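PDB 3KJJ: NMB1025 protein from Neisseria meningitidis serogroup B, which is of unknown function but belongs to the YjgF/RutC family, whose trimeric relatives include enamine and imine deaminases. Local coordinates for residues S33-E38 / L51-R56; A71-R76 / V114-T119. All coordinates share one frame; numbering follows the deposited sequence.

Contact 1: S33-E38 / L51-R56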
loop_
_atom_site.group_PDB
_atom_site.type_symbol
_atom_site.label_atom_id
_atom_site.label_comp_id
_atom_site.label_asym_id
_atom_site.label_seq_id
_atom_site.Cartn_x
_atom_site.Cartn_y
_atom_site.Cartn_z
ATOM N N SER B 33 10.154 -3.203 3.305
ATOM C CA SER B 33 10.275 -1.741 3.363
ATOM C C SER B 33 10.397 -1.271 1.920
ATOM O O SER B 33 10.814 -2.030 1.047
ATOM C CB SER B 33 11.533 -1.299 4.150
ATOM O OG SER B 33 11.309 -1.245 5.552
ATOM N N GLY B 34 10.021 -0.020 1.668
ATOM C CA GLY B 34 10.304 0.605 0.390
ATOM C C GLY B 34 11.798 0.592 0.134
ATOM O O GLY B 34 12.602 1.059 0.958
HETATM N N MSE B 35 12.177 0.058 -1.013
HETATM C CA MSE B 35 13.593 -0.092 -1.325
HETATM C C MSE B 35 13.981 1.072 -2.207
HETATM O O MSE B 35 13.293 1.393 -3.171
HETATM C CB MSE B 35 13.887 -1.427 -1.992
HETATM C CG MSE B 35 13.552 -2.650 -1.123
HETATM SE SE MSE B 35 14.852 -3.115 0.274
HETATM C CE MSE B 35 13.845 -4.554 1.096
ATOM N N VAL B 36 15.084 1.703 -1.835
ATOM C CA VAL B 36 15.561 2.923 -2.463
ATOM C C VAL B 36 16.958 2.654 -3.028
ATOM O O VAL B 36 17.638 1.740 -2.574
ATOM C CB VAL B 36 15.615 4.089 -1.442
ATOM C CG1 VAL B 36 14.213 4.432 -0.942
ATOM C CG2 VAL B 36 16.531 3.748 -0.276
ATOM N N PRO B 37 17.387 3.450 -4.020
ATOM C CA PRO B 37 18.665 3.226 -4.683
ATOM C C PRO B 37 19.837 3.353 -3.720
ATOM O O PRO B 37 19.865 4.270 -2.904
ATOM C CB PRO B 37 18.725 4.353 -5.719
ATOM C CG PRO B 37 17.338 4.809 -5.878
ATOM C CD PRO B 37 16.685 4.619 -4.569
ATOM N N GLU B 38 20.774 2.410 -3.807
ATOM C CA GLU B 38 22.040 2.484 -3.079
ATOM C C GLU B 38 23.173 2.743 -4.063
ATOM O O GLU B 38 24.291 3.075 -3.661
ATOM C CB GLU B 38 22.302 1.183 -2.308
ATOM C CG GLU B 38 21.476 1.038 -1.033
ATOM C CD GLU B 38 21.659 -0.314 -0.342
ATOM O OE1 GLU B 38 21.370 -0.400 0.867
ATOM O OE2 GLU B 38 22.079 -1.290 -1.001
ATOM N N LEU B 51 15.736 -3.402 -7.624
ATOM C CA LEU B 51 15.293 -4.770 -7.902
ATOM C C LEU B 51 16.269 -5.843 -7.385
ATOM O O LEU B 51 15.835 -6.916 -6.958
ATOM C CB LEU B 51 14.917 -4.952 -9.379
ATOM C CG LEU B 51 13.757 -4.056 -9.869
ATOM C CD1 LEU B 51 13.604 -4.089 -11.379
ATOM C CD2 LEU B 51 12.418 -4.395 -9.195
ATOM N N ALA B 52 17.570 -5.544 -7.385
ATOM C CA ALA B 52 18.589 -6.456 -6.835
ATOM C C ALA B 52 18.497 -6.603 -5.316
ATOM O O ALA B 52 18.589 -7.713 -4.782
ATOM C CB ALA B 52 20.014 -6.026 -7.265
ATOM N N GLN B 53 18.270 -5.487 -4.627
ATOM C CA GLN B 53 17.922 -5.497 -3.204
ATOM C C GLN B 53 16.688 -6.335 -2.919
ATOM O O GLN B 53 16.677 -7.139 -1.977
ATOM C CB GLN B 53 17.651 -4.076 -2.714
ATOM C CG GLN B 53 18.868 -3.181 -2.651
ATOM C CD GLN B 53 18.495 -1.782 -2.221
ATOM O OE1 GLN B 53 17.992 -1.578 -1.126
ATOM N NE2 GLN B 53 18.725 -0.810 -3.097
ATOM N N ILE B 54 15.641 -6.141 -3.722
ATOM C CA ILE B 54 14.403 -6.878 -3.521
ATOM C C ILE B 54 14.667 -8.376 -3.619
ATOM O O ILE B 54 14.224 -9.140 -2.745
ATOM C CB ILE B 54 13.255 -6.379 -4.449
ATOM C CG1 ILE B 54 12.712 -5.042 -3.916
ATOM C CG2 ILE B 54 12.137 -7.414 -4.522
ATOM C CD1 ILE B 54 11.913 -4.197 -4.915
ATOM N N ASP B 55 15.422 -8.770 -4.649
ATOM C CA ASP B 55 15.868 -10.151 -4.831
ATOM C C ASP B 55 16.546 -10.668 -3.560
ATOM O O ASP B 55 16.237 -11.755 -3.093
ATOM C CB ASP B 55 16.841 -10.279 -6.011
ATOM C CG ASP B 55 16.158 -10.168 -7.372
ATOM O OD1 ASP B 55 14.927 -10.363 -7.468
ATOM O OD2 ASP B 55 16.880 -9.904 -8.361
ATOM N N ARG B 56 17.448 -9.871 -2.997
ATOM C CA ARG B 56 18.221 -10.290 -1.828
ATOM C C ARG B 56 17.335 -10.452 -0.591
ATOM O O ARG B 56 17.454 -11.449 0.123
ATOM C CB ARG B 56 19.412 -9.360 -1.568
ATOM C CG ARG B 56 20.566 -9.529 -2.569
ATOM C CD ARG B 56 21.872 -8.858 -2.094
ATOM N NE ARG B 56 21.721 -7.420 -1.847
ATOM C CZ ARG B 56 21.839 -6.473 -2.780
ATOM N NH1 ARG B 56 22.105 -6.803 -4.036
ATOM N NH2 ARG B 56 21.685 -5.186 -2.456
HETATM O O HOH W 1 16.666 0.301 0.286
HETATM O O HOH W 2 22.409 -2.523 -3.315
HETATM O O HOH W 3 21.160 -3.454 -0.012
#
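This is a loop-to-helix contact: segment 33-38, which follows strand 29-32, passes beside helix 43-60, and Q53 on that helix reaches over to V36 and E38. The Q53 amide does most of the work. Its NE2 gives the backbone O of V36 a hydrogen bond of 2.8 Å, with 166° at the hydrogen, although the donor stands tilted from the carbonyl plane. NE2 also bonds to D49 one turn earlier, whose carboxylate accepts from the backbone N of E38 too. Across the amide, water 1 accepts from V36 N at 3.0 Å and lies 2.7 Å from Q53 OE1, probably donating to it. One side chain thus reads both backbone polar atoms of V36; the two NE2 bonds set the amide's rotation, to which the water would add. The E38 carboxylate stacks on this amide with the two planes 11° apart, its OE2 lying 3.8 Å from Q53 CD. At 4.2 Å, E38 OE2 and R56 NH2 are too far apart for a salt bridge; waters 2 and 3 join them instead, each donating to OE2 and accepting from NH2. On the buried side, selenomethionine M35 bends at chi2 (-79°), bringing its SE to 3.8 Å from Q53 OE1, while its CG packs against I54 CG1 at 3.8 Å. M35 also touches V50 and W57 of the same helix. I54 continues inward onto I116 and I118 of strand 114-121 and W91 of helix 81-91, so the apolar side of the contact merges with the helix-on-sheet core.

Contact 2: A71-R76 / V114-T119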
loop_
_atom_site.group_PDB
_atom_site.type_symbol
_atom_site.label_atom_id
_atom_site.label_comp_id
_atom_site.label_asym_id
_atom_site.label_seq_id
_atom_site.Cartn_x
_atom_site.Cartn_y
_atom_site.Cartn_z
ATOM N N ALA B 71 3.289 -4.722 -6.077
ATOM C CA ALA B 71 4.404 -3.796 -6.111
ATOM C C ALA B 71 3.857 -2.392 -6.335
ATOM O O ALA B 71 3.060 -2.172 -7.243
ATOM C CB ALA B 71 5.362 -4.172 -7.239
ATOM N N VAL B 72 4.275 -1.455 -5.494
ATOM C CA VAL B 72 3.981 -0.049 -5.720
ATOM C C VAL B 72 5.308 0.609 -6.036
ATOM O O VAL B 72 6.292 0.437 -5.307
ATOM C CB VAL B 72 3.315 0.632 -4.513
ATOM C CG1 VAL B 72 2.904 2.072 -4.866
ATOM C CG2 VAL B 72 2.113 -0.152 -4.057
ATOM N N ILE B 73 5.325 1.329 -7.153
ATOM C CA ILE B 73 6.519 1.974 -7.647
ATOM C C ILE B 73 6.272 3.460 -7.567
ATOM O O ILE B 73 5.308 3.970 -8.139
ATOM C CB ILE B 73 6.829 1.574 -9.104
ATOM C CG1 ILE B 73 7.041 0.056 -9.212
ATOM C CG2 ILE B 73 8.078 2.329 -9.627
ATOM C CD1 ILE B 73 6.910 -0.469 -10.651
ATOM N N TYR B 74 7.128 4.126 -6.809
ATOM C CA TYR B 74 7.066 5.554 -6.648
ATOM C C TYR B 74 8.205 6.108 -7.497
ATOM O O TYR B 74 9.348 5.694 -7.344
ATOM C CB TYR B 74 7.238 5.915 -5.173
ATOM C CG TYR B 74 6.164 5.376 -4.245
ATOM C CD1 TYR B 74 4.898 5.961 -4.189
ATOM C CD2 TYR B 74 6.424 4.290 -3.401
ATOM C CE1 TYR B 74 3.915 5.468 -3.338
ATOM C CE2 TYR B 74 5.451 3.794 -2.559
ATOM C CZ TYR B 74 4.202 4.385 -2.529
ATOM O OH TYR B 74 3.241 3.896 -1.682
ATOM N N LEU B 75 7.888 7.007 -8.419
ATOM C CA LEU B 75 8.926 7.729 -9.152
ATOM C C LEU B 75 8.895 9.183 -8.732
ATOM O O LEU B 75 7.821 9.739 -8.517
ATOM C CB LEU B 75 8.712 7.633 -10.666
ATOM C CG LEU B 75 8.838 6.262 -11.328
ATOM C CD1 LEU B 75 8.286 6.340 -12.756
ATOM C CD2 LEU B 75 10.289 5.773 -11.334
ATOM N N ARG B 76 10.075 9.788 -8.628
ATOM C CA ARG B 76 10.205 11.206 -8.338
ATOM C C ARG B 76 9.623 12.040 -9.482
ATOM O O ARG B 76 9.033 13.108 -9.266
ATOM C CB ARG B 76 11.675 11.566 -8.113
ATOM C CG ARG B 76 11.911 13.064 -7.967
ATOM C CD ARG B 76 13.381 13.430 -7.897
ATOM N NE ARG B 76 13.540 14.857 -7.621
ATOM C CZ ARG B 76 13.361 15.429 -6.433
ATOM N NH1 ARG B 76 13.021 14.702 -5.378
ATOM N NH2 ARG B 76 13.538 16.736 -6.290
ATOM N N VAL B 114 13.522 6.508 -7.806
ATOM C CA VAL B 114 12.608 5.362 -7.689
ATOM C C VAL B 114 12.669 4.696 -6.306
ATOM O O VAL B 114 13.716 4.658 -5.658
ATOM C CB VAL B 114 12.843 4.311 -8.833
ATOM C CG1 VAL B 114 14.259 3.683 -8.737
ATOM C CG2 VAL B 114 11.745 3.238 -8.855
ATOM N N GLU B 115 11.518 4.204 -5.864
ATOM C CA GLU B 115 11.395 3.430 -4.641
ATOM C C GLU B 115 10.321 2.388 -4.917
ATOM O O GLU B 115 9.273 2.708 -5.470
ATOM C CB GLU B 115 11.008 4.337 -3.454
ATOM C CG GLU B 115 10.885 3.629 -2.100
ATOM C CD GLU B 115 10.780 4.592 -0.916
ATOM O OE1 GLU B 115 11.145 5.778 -1.054
ATOM O OE2 GLU B 115 10.342 4.158 0.169
ATOM N N ILE B 116 10.583 1.136 -4.557
ATOM C CA ILE B 116 9.615 0.068 -4.824
ATOM C C ILE B 116 9.286 -0.673 -3.535
ATOM O O ILE B 116 10.190 -1.129 -2.814
ATOM C CB ILE B 116 10.102 -0.905 -5.930
ATOM C CG1 ILE B 116 10.407 -0.136 -7.220
ATOM C CG2 ILE B 116 9.068 -2.021 -6.174
ATOM C CD1 ILE B 116 11.024 -0.974 -8.354
ATOM N N LYS B 117 7.984 -0.762 -3.267
ATOM C CA LYS B 117 7.430 -1.394 -2.081
ATOM C C LYS B 117 6.728 -2.687 -2.472
ATOM O O LYS B 117 5.779 -2.675 -3.259
ATOM C CB LYS B 117 6.434 -0.446 -1.415
ATOM C CG LYS B 117 5.736 -1.008 -0.171
ATOM C CD LYS B 117 6.487 -0.650 1.080
ATOM C CE LYS B 117 5.556 -0.621 2.265
ATOM N NZ LYS B 117 6.324 -0.673 3.541
ATOM N N ILE B 118 7.180 -3.793 -1.887
ATOM C CA ILE B 118 6.763 -5.137 -2.293
ATOM C C ILE B 118 5.977 -5.827 -1.180
ATOM O O ILE B 118 6.326 -5.702 -0.002
ATOM C CB ILE B 118 8.009 -6.030 -2.594
ATOM C CG1 ILE B 118 8.800 -5.510 -3.796
ATOM C CG2 ILE B 118 7.614 -7.501 -2.784
ATOM C CD1 ILE B 118 8.097 -5.624 -5.122
ATOM N N THR B 119 4.921 -6.541 -1.584
ATOM C CA THR B 119 4.250 -7.554 -0.780
ATOM C C THR B 119 4.423 -8.888 -1.508
ATOM O O THR B 119 4.204 -8.981 -2.726
ATOM C CB THR B 119 2.736 -7.268 -0.624
ATOM O OG1 THR B 119 2.530 -5.883 -0.308
ATOM C CG2 THR B 119 2.111 -8.138 0.499
#
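The backbone O of V72 is approached by two groups of the opposite strand: K117 N donates to it at 2.9 Å, and I116 CA makes a CA-H...O contact at 3.4 Å. The pair is an antiparallel ladder of strands 68-75 and 114-121, two inner strands of the mixed sheet of this YjgF-like alpha+beta fold, with 68-75 lying next to the outermost strand 99-104. V72 N returns a bond to K117 O, and Y74 with E115 forms the next hydrogen-bonded pair, where Y74 N meets E115 O at 2.9 Å with a nearly straight 177° at the hydrogen. Between these pairs, I73 faces I116 without a hydrogen bond.

Side chains alternate between two buried faces. V72, Y74, E115 and K117 look toward the other subunits: K117 NZ makes a salt bridge with D70 of the second subunit, and Y74 packs on Y74 of the third. Within its own strand, the Y74 ring has V72 CG1 over one face, offset toward the rim. A71, I73, L75, V114, I116 and I118 form the other face, toward helices 43-60 and 81-91. There the side chains of I73 and I116 lie side by side, their CG1 atoms 3.9 Å apart. V114 CG2, anti to its own backbone N, touches two side chains of the facing strand, I73 CG2 at 3.9 Å and L75 CD2 at 3.8 Å. At the far end of the ladder the I118 side chain turns at chi2 (-68°), which brings its CD1 across to A71 CB at 3.8 Å.

Overall arrangement
Contacts 1 and 2 lie with their centres about 10 Å apart and meet along strand 114-121. Segment 33-38 leaves strand 29-32 and stays beside strand 114-121: M35 N is probably hydrogen-bonded to I116 O (2.9 Å), a carbonyl on the side of the strand away from 71-76. Further along, P37 CD packs on V114 O at 3.2 Å, and V36 CG1 lies 3.4 Å from E115 OE1. Both contacts reach the second subunit, contact 1 through S33 and G34, contact 2 through Y74, E115 and K117; contact 2 also meets the third, through V72, Y74 and T119. In YjgF relatives the ligand pocket lies between subunits, so subunit-facing side chains may border the equivalent cleft, but no ligand marks it here.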